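Local coordinates for CheQ (Campylobacter jejuni subsp. jejuni, PDB 6A51), which probably acts, like CheP, as a regulator controlling transcription of cheVAW, the core chemotaxis operon of this bacterial pathogen, at residues 31-36 / 70-75; 112-117 / 128-133. All blocks are in the same frame, centred on the assembly; numbering follows the deposited sequence.

The two contacts share no helix or strand, and each lies in its own part of the elongated chain: their centres are about 28 Å apart, their nearest atoms about 8 Å, and interaction 1 closes along the sequence before interaction 2 opens. Interaction 1 joins two short helices, 30-37 and 73-77, towards one end of the molecule. It is partly buried and relies on an aromatic pair and an alanine methyl, with no hydrogen bond across it. Interaction 2 is a surface contact, though its centre is only about 11 Å from that of the chain. There the flanks of a β-hairpin meet through a buried phenylalanine set between an apolar pair and a salt bridge.

Interaction 1 of 2, residues 31-36 / 70-75; sequences AEFHRF and EKHQQA
F33 reaches from helix 30-37 to H72 and A75 at the start of helix 73-77. Its CB merely aims the side chain: CG is anti to the backbone N (chi1 163°), which carries the ring out beside its own helix and towards the other segment. Further along the ring, CE1 lies 4.1 Å from CB of A75 and equally near CB of H72. At the tip, CZ comes to 3.8 Å from CB of H72, which lies at the ring's edge, close to its plane. The phenyl edge also points at the face of the H72 imidazole in an offset T-shaped pair, with centroids 5.7 Å apart and planes at 86°; a flat, apolar ring can fill this buried place and still present an edge to the imidazole.

H72 occupies the N-cap position of helix 73-77, so F33 meets that helix at its start, while A75 lies further in. Alanine suits its buried site: without a longer side chain, A75 lets the helices come close, its CB 3.8 Å from CB of F36. The F36 ring turns aside, and CB makes its closest side-chain approach to A75. Beyond these segments, F33 also touches C79.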
loop_
_atom_site.group_PDB
_atom_site.type_symbol
_atom_site.label_atom_id
_atom_site.label_comp_id
_atom_site.label_asym_id
_atom_site.label_seq_id
_atom_site.Cartn_x
_atom_site.Cartn_y
_atom_site.Cartn_z
ATOM N N ALA A 31 12.171 -3.280 7.828
ATOM C CA ALA A 31 11.905 -3.707 9.200
ATOM C C ALA A 31 11.919 -5.221 9.336
ATOM O O ALA A 31 12.346 -5.757 10.366
ATOM C CB ALA A 31 10.557 -3.155 9.669
ATOM N N GLU A 32 11.458 -5.928 8.310
ATOM C CA GLU A 32 11.437 -7.384 8.348
ATOM C C GLU A 32 12.739 -7.981 7.830
ATOM O O GLU A 32 13.252 -8.940 8.415
ATOM C CB GLU A 32 10.236 -7.913 7.544
ATOM C CG GLU A 32 10.253 -9.417 7.306
ATOM C CD GLU A 32 9.127 -9.916 6.404
ATOM O OE1 GLU A 32 8.177 -10.529 6.943
ATOM O OE2 GLU A 32 9.197 -9.719 5.165
ATOM N N PHE A 33 13.298 -7.413 6.758
ATOM C CA PHE A 33 14.490 -7.988 6.138
ATOM C C PHE A 33 15.692 -7.959 7.067
ATOM O O PHE A 33 16.485 -8.902 7.086
ATOM C CB PHE A 33 14.833 -7.247 4.850
ATOM C CG PHE A 33 16.235 -7.490 4.368
ATOM C CD1 PHE A 33 16.527 -8.601 3.577
ATOM C CD2 PHE A 33 17.269 -6.607 4.694
ATOM C CE1 PHE A 33 17.826 -8.841 3.116
ATOM C CE2 PHE A 33 18.574 -6.834 4.236
ATOM C CZ PHE A 33 18.855 -7.955 3.446
ATOM N N HIS A 34 15.882 -6.871 7.810
ATOM C CA HIS A 34 17.094 -6.802 8.618
ATOM C C HIS A 34 17.054 -7.756 9.802
ATOM O O HIS A 34 18.109 -8.109 10.330
ATOM C CB HIS A 34 17.350 -5.374 9.093
ATOM C CG HIS A 34 16.681 -5.022 10.383
ATOM N ND1 HIS A 34 15.351 -4.671 10.462
ATOM C CD2 HIS A 34 17.173 -4.910 11.639
ATOM C CE1 HIS A 34 15.049 -4.373 11.714
ATOM N NE2 HIS A 34 16.138 -4.509 12.447
ATOM N N ARG A 35 15.867 -8.160 10.219
ATOM C CA ARG A 35 15.716 -9.163 11.262
ATOM C C ARG A 35 16.112 -10.572 10.738
ATOM O O ARG A 35 16.786 -11.301 11.399
ATOM C CB ARG A 35 14.351 -9.080 11.965
ATOM C CG ARG A 35 14.023 -7.714 12.594
ATOM C CD ARG A 35 12.819 -7.705 13.558
ATOM N NE ARG A 35 11.902 -6.530 13.577
ATOM C CZ ARG A 35 11.750 -5.669 14.602
ATOM N NH1 ARG A 35 12.484 -5.788 15.696
ATOM N NH2 ARG A 35 10.870 -4.661 14.554
ATOM N N PHE A 36 15.718 -10.921 9.527
ATOM C CA PHE A 36 16.059 -12.193 8.914
ATOM C C PHE A 36 17.521 -12.321 8.592
ATOM O O PHE A 36 18.089 -13.385 8.668
ATOM C CB PHE A 36 15.237 -12.456 7.670
ATOM C CG PHE A 36 13.804 -12.693 7.952
ATOM C CD1 PHE A 36 13.424 -13.345 9.097
ATOM C CD2 PHE A 36 12.841 -12.274 7.085
ATOM C CE1 PHE A 36 12.106 -13.563 9.382
ATOM C CE2 PHE A 36 11.516 -12.491 7.355
ATOM C CZ PHE A 36 11.146 -13.134 8.508
ATOM N N GLU A 70 24.281 -10.550 -2.346
ATOM C CA GLU A 70 24.327 -12.016 -2.396
ATOM C C GLU A 70 24.581 -12.605 -1.022
ATOM O O GLU A 70 24.046 -13.669 -0.696
ATOM C CB GLU A 70 25.395 -12.511 -3.371
ATOM C CG GLU A 70 24.951 -12.501 -4.830
ATOM C CD GLU A 70 24.862 -11.100 -5.423
ATOM O OE1 GLU A 70 25.383 -10.148 -4.797
ATOM O OE2 GLU A 70 24.266 -10.951 -6.515
ATOM N N LYS A 71 25.364 -11.907 -0.196
ATOM C CA LYS A 71 25.574 -12.268 1.205
ATOM C C LYS A 71 24.271 -12.427 1.976
ATOM O O LYS A 71 24.294 -12.903 3.116
ATOM C CB LYS A 71 26.424 -11.196 1.891
ATOM C CG LYS A 71 27.436 -10.493 0.959
ATOM C CD LYS A 71 27.996 -9.232 1.612
ATOM C CE LYS A 71 28.100 -9.393 3.130
ATOM N NZ LYS A 71 28.587 -8.150 3.771
ATOM N N HIS A 72 23.148 -12.013 1.395
ATOM C CA HIS A 72 21.891 -11.926 2.109
ATOM C C HIS A 72 20.722 -12.552 1.365
ATOM O O HIS A 72 19.595 -12.483 1.869
ATOM C CB HIS A 72 21.561 -10.460 2.420
ATOM C CG HIS A 72 22.394 -9.875 3.516
ATOM N ND1 HIS A 72 22.838 -8.569 3.497
ATOM C CD2 HIS A 72 22.860 -10.415 4.667
ATOM C CE1 HIS A 72 23.540 -8.329 4.591
ATOM N NE2 HIS A 72 23.569 -9.433 5.317
ATOM N N GLN A 73 20.960 -13.172 0.197
ATOM C CA GLN A 73 19.878 -13.744 -0.608
ATOM C C GLN A 73 19.030 -14.744 0.167
ATOM O O GLN A 73 17.852 -14.940 -0.154
ATOM C CB GLN A 73 20.444 -14.419 -1.848
ATOM C CG GLN A 73 21.052 -13.456 -2.836
ATOM C CD GLN A 73 20.012 -12.582 -3.517
ATOM O OE1 GLN A 73 20.150 -11.358 -3.563
ATOM N NE2 GLN A 73 18.971 -13.211 -4.063
ATOM N N GLN A 74 19.604 -15.395 1.177
ATOM C CA GLN A 74 18.807 -16.289 2.007
ATOM C C GLN A 74 17.732 -15.510 2.758
ATOM O O GLN A 74 16.548 -15.862 2.713
ATOM C CB GLN A 74 19.719 -17.044 2.972
ATOM C CG GLN A 74 19.124 -18.324 3.520
ATOM C CD GLN A 74 19.518 -18.556 4.965
ATOM O OE1 GLN A 74 19.208 -17.744 5.841
ATOM N NE2 GLN A 74 20.215 -19.657 5.221
ATOM N N ALA A 75 18.131 -14.430 3.441
ATOM C CA ALA A 75 17.172 -13.599 4.163
ATOM C C ALA A 75 16.160 -12.960 3.220
ATOM O O ALA A 75 14.992 -12.776 3.585
ATOM C CB ALA A 75 17.903 -12.523 4.961
#

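Interaction 2 of 2, residues 112-117 / 128-133; sequences KLLELK and KKFYDF
L113 and F133 form the outer end of a contact between the chain entering a β-hairpin and the helix leaving it. Segment 112-117 runs into strand 116-119, and helix 127-134 follows strand 122-126, so the hairpin brings its flanks together. L113, the residue with most surface buried here, offers both branches of its fork: CD2 lies 4.1 Å from CZ of F133, and CD1 is as close to CE2 of the same ring. Leucine suits this partly exposed place, as its two methyls let it touch two neighbouring ring atoms at once.

F130 is the one buried residue among those that touch. L114 lays its CD2 methyl over one face of this ring, 4.0 Å from the centroid and 30° off the normal, in a CH-π contact. The phenylalanine also touches I142 and I144 of strand 142-146, while L114 reaches F91 and L102, so apolar groups suit both places.

E115 has CG anti to the backbone N (chi1 173°), and beyond CG both it and K129 run extended, so that their ends meet. K129 NZ gives E115 OE1 a 2.9 Å hydrogen bond within a salt bridge, arriving on the syn side, 25° out of the carboxylate plane. The same OE1 has a second, weak hydrogen bond from ND2 of N126. With two donors near one oxygen, E115 is probably favoured as a carboxylate, and its charge is paired with that of exposed K129.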
loop_
_atom_site.group_PDB
_atom_site.type_symbol
_atom_site.label_atom_id
_atom_site.label_comp_id
_atom_site.label_asym_id
_atom_site.label_seq_id
_atom_site.Cartn_x
_atom_site.Cartn_y
_atom_site.Cartn_z
ATOM N N LYS A 112 -14.303 -4.724 4.671
ATOM C CA LYS A 112 -14.627 -6.073 4.292
ATOM C C LYS A 112 -14.396 -6.350 2.814
ATOM O O LYS A 112 -14.137 -7.499 2.446
ATOM C CB LYS A 112 -16.068 -6.290 4.702
ATOM C CG LYS A 112 -16.825 -7.099 3.783
ATOM C CD LYS A 112 -16.912 -8.412 4.490
ATOM C CE LYS A 112 -17.921 -9.319 3.849
ATOM N NZ LYS A 112 -17.798 -10.734 4.307
ATOM N N LEU A 113 -14.458 -5.324 1.970
ATOM C CA LEU A 113 -14.110 -5.429 0.558
ATOM C C LEU A 113 -12.607 -5.512 0.299
ATOM O O LEU A 113 -12.207 -5.730 -0.855
ATOM C CB LEU A 113 -14.640 -4.210 -0.190
ATOM C CG LEU A 113 -16.141 -3.974 -0.084
ATOM C CD1 LEU A 113 -16.461 -2.690 -0.771
ATOM C CD2 LEU A 113 -16.917 -5.123 -0.740
ATOM N N LEU A 114 -11.765 -5.329 1.316
ATOM C CA LEU A 114 -10.332 -5.154 1.115
ATOM C C LEU A 114 -9.521 -6.299 1.713
ATOM O O LEU A 114 -9.806 -6.765 2.819
ATOM C CB LEU A 114 -9.858 -3.848 1.749
ATOM C CG LEU A 114 -10.416 -2.559 1.205
ATOM C CD1 LEU A 114 -9.843 -1.452 2.047
ATOM C CD2 LEU A 114 -9.995 -2.443 -0.255
ATOM N N GLU A 115 -8.476 -6.711 0.998
ATOM C CA GLU A 115 -7.490 -7.644 1.533
ATOM C C GLU A 115 -6.448 -6.852 2.311
ATOM O O GLU A 115 -5.711 -6.060 1.723
ATOM C CB GLU A 115 -6.805 -8.444 0.432
ATOM C CG GLU A 115 -5.652 -9.278 1.024
ATOM C CD GLU A 115 -4.952 -10.186 0.021
ATOM O OE1 GLU A 115 -5.282 -10.111 -1.177
ATOM O OE2 GLU A 115 -4.063 -10.973 0.438
ATOM N N LEU A 116 -6.383 -7.060 3.624
ATOM C CA LEU A 116 -5.386 -6.409 4.463
ATOM C C LEU A 116 -4.388 -7.433 4.992
ATOM O O LEU A 116 -4.558 -8.647 4.848
ATOM C CB LEU A 116 -6.037 -5.650 5.619
ATOM C CG LEU A 116 -7.136 -4.663 5.237
ATOM C CD1 LEU A 116 -7.296 -3.618 6.311
ATOM C CD2 LEU A 116 -6.774 -4.001 3.964
ATOM N N LYS A 117 -3.338 -6.924 5.634
ATOM C CA LYS A 117 -2.192 -7.754 5.973
ATOM C C LYS A 117 -1.211 -6.942 6.801
ATOM O O LYS A 117 -1.045 -5.746 6.551
ATOM C CB LYS A 117 -1.561 -8.263 4.685
ATOM C CG LYS A 117 -0.241 -8.946 4.784
ATOM C CD LYS A 117 0.225 -9.213 3.351
ATOM C CE LYS A 117 1.489 -10.038 3.304
ATOM N NZ LYS A 117 2.053 -10.027 1.936
ATOM N N LYS A 128 -4.036 -3.584 -5.788
ATOM C CA LYS A 128 -4.232 -4.234 -7.077
ATOM C C LYS A 128 -5.570 -4.953 -7.126
ATOM O O LYS A 128 -6.310 -4.828 -8.106
ATOM C CB LYS A 128 -3.089 -5.206 -7.355
ATOM C CG LYS A 128 -3.088 -5.779 -8.763
ATOM C CD LYS A 128 -2.074 -6.906 -8.903
ATOM C CE LYS A 128 -1.804 -7.247 -10.359
ATOM N NZ LYS A 128 -2.928 -8.024 -10.964
ATOM N N LYS A 129 -5.911 -5.699 -6.067
ATOM C CA LYS A 129 -7.186 -6.409 -6.074
ATOM C C LYS A 129 -8.354 -5.441 -6.013
ATOM O O LYS A 129 -9.405 -5.693 -6.616
ATOM C CB LYS A 129 -7.269 -7.410 -4.921
ATOM C CG LYS A 129 -6.325 -8.574 -5.106
ATOM C CD LYS A 129 -6.479 -9.635 -4.029
ATOM C CE LYS A 129 -5.455 -10.745 -4.270
ATOM N NZ LYS A 129 -5.648 -11.948 -3.417
ATOM N N PHE A 130 -8.188 -4.322 -5.320
ATOM C CA PHE A 130 -9.276 -3.354 -5.259
ATOM C C PHE A 130 -9.549 -2.760 -6.640
ATOM O O PHE A 130 -10.704 -2.668 -7.075
ATOM C CB PHE A 130 -8.927 -2.281 -4.247
ATOM C CG PHE A 130 -10.053 -1.380 -3.911
ATOM C CD1 PHE A 130 -11.269 -1.893 -3.496
ATOM C CD2 PHE A 130 -9.891 -0.002 -3.975
ATOM C CE1 PHE A 130 -12.318 -1.038 -3.147
ATOM C CE2 PHE A 130 -10.935 0.854 -3.645
ATOM C CZ PHE A 130 -12.152 0.335 -3.230
ATOM N N TYR A 131 -8.489 -2.381 -7.361
ATOM C CA TYR A 131 -8.629 -1.959 -8.754
ATOM C C TYR A 131 -9.372 -3.005 -9.578
ATOM O O TYR A 131 -10.272 -2.674 -10.361
ATOM C CB TYR A 131 -7.254 -1.699 -9.372
ATOM C CG TYR A 131 -6.667 -0.306 -9.187
ATOM C CD1 TYR A 131 -7.290 0.813 -9.723
ATOM C CD2 TYR A 131 -5.447 -0.122 -8.543
ATOM C CE1 TYR A 131 -6.742 2.079 -9.583
ATOM C CE2 TYR A 131 -4.888 1.143 -8.404
ATOM C CZ TYR A 131 -5.543 2.233 -8.926
ATOM O OH TYR A 131 -5.002 3.487 -8.794
ATOM N N ASP A 132 -9.011 -4.280 -9.411
ATOM C CA ASP A 132 -9.673 -5.346 -10.163
ATOM C C ASP A 132 -11.155 -5.422 -9.814
ATOM O O ASP A 132 -12.011 -5.542 -10.699
ATOM C CB ASP A 132 -8.994 -6.687 -9.882
ATOM C CG ASP A 132 -7.558 -6.757 -10.408
ATOM O OD1 ASP A 132 -7.193 -5.973 -11.323
ATOM O OD2 ASP A 132 -6.794 -7.608 -9.895
ATOM N N PHE A 133 -11.471 -5.353 -8.518
ATOM C CA PHE A 133 -12.855 -5.284 -8.069
ATOM C C PHE A 133 -13.594 -4.111 -8.710
ATOM O O PHE A 133 -14.728 -4.258 -9.179
ATOM C CB PHE A 133 -12.862 -5.188 -6.543
ATOM C CG PHE A 133 -14.197 -4.899 -5.944
ATOM C CD1 PHE A 133 -15.179 -5.894 -5.884
ATOM C CD2 PHE A 133 -14.457 -3.646 -5.384
ATOM C CE1 PHE A 133 -16.422 -5.643 -5.287
ATOM C CE2 PHE A 133 -15.693 -3.373 -4.778
ATOM C CZ PHE A 133 -16.681 -4.374 -4.737
#